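Local coordinates for protein ribonuclease VapC (Caulobacter crescentus, PDB 5K8J) that probably acts as the magnesium-dependent RNase toxin of a toxin-antitoxin system, held here in complex with its VapB antitoxin, at residues 34-39 with 69-74; 106-111 with 122-127. All blocks are in the same frame, centred on the assembly; numbering follows the deposited sequence.

Contact 1 of 2, residues 34-39 with 69-74; sequences SIISRV and LDFDGA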
# COMPACT_ATOMS: atom_id res chain seq x y z
N SER B 34 -4.37 -19.13 -10.16
CA SER B 34 -3.60 -17.92 -10.48
C SER B 34 -3.71 -17.59 -11.96
O SER B 34 -3.65 -18.47 -12.82
CB SER B 34 -2.15 -18.15 -10.12
OG SER B 34 -1.37 -17.12 -10.70
N ILE B 35 -3.82 -16.29 -12.27
CA ILE B 35 -3.77 -15.83 -13.66
C ILE B 35 -2.45 -16.23 -14.31
O ILE B 35 -2.38 -16.40 -15.53
CB ILE B 35 -3.99 -14.31 -13.71
CG1 ILE B 35 -4.28 -13.83 -15.15
CG2 ILE B 35 -2.79 -13.54 -13.17
CD1 ILE B 35 -5.65 -14.09 -15.59
N ILE B 36 -1.38 -16.35 -13.53
CA ILE B 36 -0.10 -16.78 -14.07
C ILE B 36 -0.20 -18.23 -14.54
O ILE B 36 0.26 -18.58 -15.63
CB ILE B 36 1.04 -16.60 -13.04
CG1 ILE B 36 1.10 -15.15 -12.52
CG2 ILE B 36 2.35 -17.02 -13.65
CD1 ILE B 36 1.17 -14.07 -13.62
N SER B 37 -0.86 -19.09 -13.75
CA SER B 37 -1.15 -20.43 -14.22
C SER B 37 -2.02 -20.41 -15.47
O SER B 37 -1.83 -21.24 -16.38
CB SER B 37 -1.85 -21.26 -13.13
OG SER B 37 -1.08 -21.34 -11.95
N ARG B 38 -3.02 -19.53 -15.52
CA ARG B 38 -3.82 -19.40 -16.73
C ARG B 38 -2.92 -19.15 -17.94
O ARG B 38 -3.05 -19.82 -18.96
CB ARG B 38 -4.88 -18.30 -16.60
CG ARG B 38 -5.64 -18.11 -17.89
CD ARG B 38 -6.84 -17.17 -17.84
NE ARG B 38 -7.24 -16.99 -19.24
CZ ARG B 38 -7.80 -15.91 -19.76
NH1 ARG B 38 -8.16 -14.89 -19.01
NH2 ARG B 38 -8.01 -15.85 -21.07
N VAL B 39 -1.96 -18.23 -17.83
CA VAL B 39 -1.07 -17.96 -18.95
C VAL B 39 -0.35 -19.23 -19.38
O VAL B 39 -0.23 -19.53 -20.58
CB VAL B 39 -0.06 -16.85 -18.59
CG1 VAL B 39 1.08 -16.79 -19.59
CG2 VAL B 39 -0.81 -15.52 -18.56
N LEU B 69 -7.27 -15.53 -9.73
CA LEU B 69 -6.59 -14.49 -8.97
C LEU B 69 -5.68 -13.71 -9.89
O LEU B 69 -4.70 -14.25 -10.41
CB LEU B 69 -5.68 -15.08 -7.88
CG LEU B 69 -6.30 -15.68 -6.66
CD1 LEU B 69 -5.21 -16.45 -5.88
CD2 LEU B 69 -6.90 -14.56 -5.83
N ASP B 70 -5.96 -12.42 -10.05
CA ASP B 70 -5.08 -11.57 -10.83
C ASP B 70 -3.80 -11.26 -10.06
O ASP B 70 -3.75 -11.40 -8.84
CB ASP B 70 -5.79 -10.28 -11.22
CG ASP B 70 -6.89 -10.50 -12.25
OD1 ASP B 70 -6.93 -11.61 -12.84
OD2 ASP B 70 -7.70 -9.59 -12.47
N PHE B 71 -2.74 -10.90 -10.80
CA PHE B 71 -1.45 -10.59 -10.18
C PHE B 71 -1.35 -9.08 -10.05
O PHE B 71 -1.23 -8.38 -11.05
CB PHE B 71 -0.27 -11.19 -10.94
CG PHE B 71 0.98 -11.19 -10.12
CD1 PHE B 71 1.77 -10.05 -10.05
CD2 PHE B 71 1.32 -12.28 -9.33
CE1 PHE B 71 2.89 -10.02 -9.24
CE2 PHE B 71 2.42 -12.25 -8.52
CZ PHE B 71 3.22 -11.12 -8.47
N ASP B 72 -1.41 -8.60 -8.81
CA ASP B 72 -1.60 -7.19 -8.50
C ASP B 72 -0.53 -6.70 -7.53
O ASP B 72 0.37 -7.44 -7.14
CB ASP B 72 -3.01 -6.93 -7.97
CG ASP B 72 -3.37 -7.81 -6.78
OD1 ASP B 72 -2.48 -8.48 -6.21
OD2 ASP B 72 -4.58 -7.83 -6.42
N GLY B 73 -0.64 -5.43 -7.14
CA GLY B 73 0.38 -4.86 -6.27
C GLY B 73 0.55 -5.62 -4.97
O GLY B 73 1.67 -5.77 -4.47
N ALA B 74 -0.55 -6.09 -4.39
CA ALA B 74 -0.46 -6.84 -3.15
C ALA B 74 0.37 -8.10 -3.33
O ALA B 74 1.17 -8.46 -2.45
CB ALA B 74 -1.86 -7.17 -2.63
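Ser-34 and Leu-69 pair as neighbours on two parallel strands, their CA atoms 4.8 Å apart, where each strand ends. Ser-34 is the N-cap residue of the following helix, and its OG accepts the Ile-36 N-H at 2.9 Å over a bent path of 139° and also bonds Gln-101. Ile-35, the first helical residue, still belongs to the sheet's bonding pattern: its N reaches Leu-69 O at 2.9 Å, with the donor tilted 31° from the carbonyl plane. A chi1 of -166° sets Ile-35 CG2 between its own backbone N and carbonyl carbon, on the side of Leu-69 O and 3.5 Å from Phe-71 N, and sends CG1 toward Asp-70, so that CD1 lies 3.9 Å from Asp-70 OD1. The OD2 of that carboxylate binds His-7 of a VapB chain. One residue on, Ile-36 brings CD1 to 4.2 Å from Phe-71 CB, touching the root of the aromatic side chain, and its CG1 lies obliquely to the ring. Phe-71 thus takes both isoleucines at its CB, and its side chain touches Met-97 and Gln-101. The contact joins strand 68-69, outermost within the chain, to the end of strand 31-34 and the start of helix 35-45, with helix 93-104 packed against Ile-36 and Phe-71 and the second toxin subunit against Phe-71 and Val-39.

Contact 2 of 2, residues 106-111 with 122-127; sequences RATFVT and GLSLLA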
# COMPACT_ATOMS: atom_id res chain seq x y z
N ARG B 106 -4.19 -15.47 1.88
CA ARG B 106 -4.28 -16.33 3.07
C ARG B 106 -4.78 -17.71 2.68
O ARG B 106 -5.64 -18.30 3.36
CB ARG B 106 -5.17 -15.69 4.14
CG ARG B 106 -4.72 -14.31 4.60
CD ARG B 106 -3.29 -14.28 5.06
NE ARG B 106 -2.94 -13.07 5.84
CZ ARG B 106 -2.41 -11.95 5.35
NH1 ARG B 106 -2.16 -11.83 4.05
NH2 ARG B 106 -2.13 -10.94 6.18
N ALA B 107 -4.23 -18.24 1.58
CA ALA B 107 -4.65 -19.51 1.02
C ALA B 107 -3.52 -20.53 1.11
O ALA B 107 -2.34 -20.16 1.06
CB ALA B 107 -5.06 -19.34 -0.44
N THR B 108 -3.88 -21.80 1.21
CA THR B 108 -2.91 -22.88 1.19
C THR B 108 -2.53 -23.23 -0.24
O THR B 108 -3.38 -23.29 -1.12
CB THR B 108 -3.48 -24.08 1.93
OG1 THR B 108 -3.67 -23.73 3.31
CG2 THR B 108 -2.59 -25.32 1.85
N PHE B 109 -1.23 -23.39 -0.46
CA PHE B 109 -0.64 -23.66 -1.77
C PHE B 109 -0.47 -25.17 -1.95
O PHE B 109 0.18 -25.84 -1.13
CB PHE B 109 0.69 -22.93 -1.92
CG PHE B 109 1.29 -23.02 -3.27
CD1 PHE B 109 2.39 -23.81 -3.48
CD2 PHE B 109 0.74 -22.36 -4.35
CE1 PHE B 109 2.95 -23.92 -4.74
CE2 PHE B 109 1.32 -22.47 -5.61
CZ PHE B 109 2.41 -23.23 -5.79
N VAL B 110 -1.05 -25.71 -3.02
CA VAL B 110 -1.07 -27.14 -3.31
C VAL B 110 -0.16 -27.43 -4.49
O VAL B 110 -0.35 -26.86 -5.58
CB VAL B 110 -2.49 -27.61 -3.63
CG1 VAL B 110 -2.50 -29.08 -3.94
CG2 VAL B 110 -3.42 -27.30 -2.47
N THR B 111 0.83 -28.29 -4.30
CA THR B 111 1.88 -28.43 -5.30
C THR B 111 2.48 -29.83 -5.31
O THR B 111 2.50 -30.55 -4.30
CB THR B 111 2.99 -27.39 -5.09
OG1 THR B 111 4.01 -27.55 -6.10
CG2 THR B 111 3.64 -27.54 -3.76
N GLY B 122 6.10 -18.23 5.95
CA GLY B 122 4.71 -17.93 6.13
C GLY B 122 3.77 -18.68 5.22
O GLY B 122 2.56 -18.57 5.39
N LEU B 123 4.29 -19.43 4.26
CA LEU B 123 3.44 -20.08 3.28
C LEU B 123 2.89 -21.38 3.85
O LEU B 123 3.64 -22.21 4.38
CB LEU B 123 4.24 -20.39 2.02
CG LEU B 123 3.49 -21.04 0.87
CD1 LEU B 123 2.49 -20.10 0.24
CD2 LEU B 123 4.46 -21.53 -0.16
N SER B 124 1.57 -21.57 3.76
CA SER B 124 0.97 -22.86 4.08
C SER B 124 0.97 -23.71 2.82
O SER B 124 0.53 -23.25 1.77
CB SER B 124 -0.46 -22.71 4.59
OG SER B 124 -0.43 -22.15 5.89
N LEU B 125 1.50 -24.92 2.93
CA LEU B 125 1.81 -25.77 1.78
C LEU B 125 1.23 -27.16 1.97
O LEU B 125 1.31 -27.73 3.06
CB LEU B 125 3.31 -25.94 1.64
CG LEU B 125 4.26 -25.16 0.78
CD1 LEU B 125 5.69 -25.45 1.26
CD2 LEU B 125 4.10 -25.62 -0.60
N LEU B 126 0.66 -27.72 0.91
CA LEU B 126 0.26 -29.11 0.88
C LEU B 126 0.96 -29.76 -0.29
O LEU B 126 0.85 -29.28 -1.43
CB LEU B 126 -1.25 -29.29 0.72
CG LEU B 126 -2.18 -29.12 1.89
CD1 LEU B 126 -3.59 -29.35 1.35
CD2 LEU B 126 -1.82 -30.13 2.97
N ALA B 127 1.68 -30.83 -0.01
CA ALA B 127 2.43 -31.57 -1.01
C ALA B 127 1.58 -32.71 -1.52
O ALA B 127 1.09 -33.56 -0.76
CB ALA B 127 3.72 -32.13 -0.42
O HOH W 1 -0.19 -19.50 2.69
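Phe-109 and Leu-125 run abreast, and the CD2 methyl of Leu-125 meets the ring at its edge, in the ring plane, 3.8 Å from Phe-109 CD1. The two residues are bridge partners in the parallel sheet of the PIN domain, where strand 125-127 lies outermost within the chain beside strand 108-111, at 21° to it. Leu-123 adds its CD1 at the Phe-109 CB; the ring meets that of Phe-117, and the side chain touches Ile-98. Further along this face, the same Leu-125 methyl touches Thr-111 CG2 at 3.7 Å. The chi1 of Thr-111, -180°, turns this methyl to the leucine and leaves OG1 to bond Asp-6, a predicted magnesium ligand, and the backbone N of Asn-113.

Val-110 and Leu-126 occupy the other face, with Tyr-3 against both. Here Thr-108 reaches across with CG2, 3.8 Å from Leu-126 CG, the two side chains crossing at a slant, while its OG1 lies by the CB of Ser-124.

Three backbone bonds join the two segments, and Trp-128 continues the pairing with one to Thr-111. Phe-109 N gives an almost straight bond to Ser-124 O (178°), Phe-109 O receives Leu-126 N, and Leu-126 O receives Thr-111 N nearly on the line of its carbonyl. Where the strands open, a single water bridges the backbones: it donates to Ala-107 O at 2.8 Å and accepts from Ser-124 N at 2.9 Å.

In the fold
Along the chain the two contacts follow in series, and they sit at opposite borders of one five-stranded parallel sheet, ordered 68-69, 31-34, 3-5, 108-111, 125-127. Each joins an outermost strand to its inner neighbour, and strand 3-5 runs between the two pairs. The centres of contact 1 and contact 2 are about 16 Å apart, and the nearest atoms of contact 1 and contact 2 about 6 Å, without touching. Helix 93-104 packs on both, Ile-98 touching each. Asp-6 and Asp-95, predicted to bind magnesium, lie closer to contact 2 than to contact 1, consistent with a PIN-domain metal site at the C-terminal ends of the parallel strands. Contact 1 also borders the second toxin subunit.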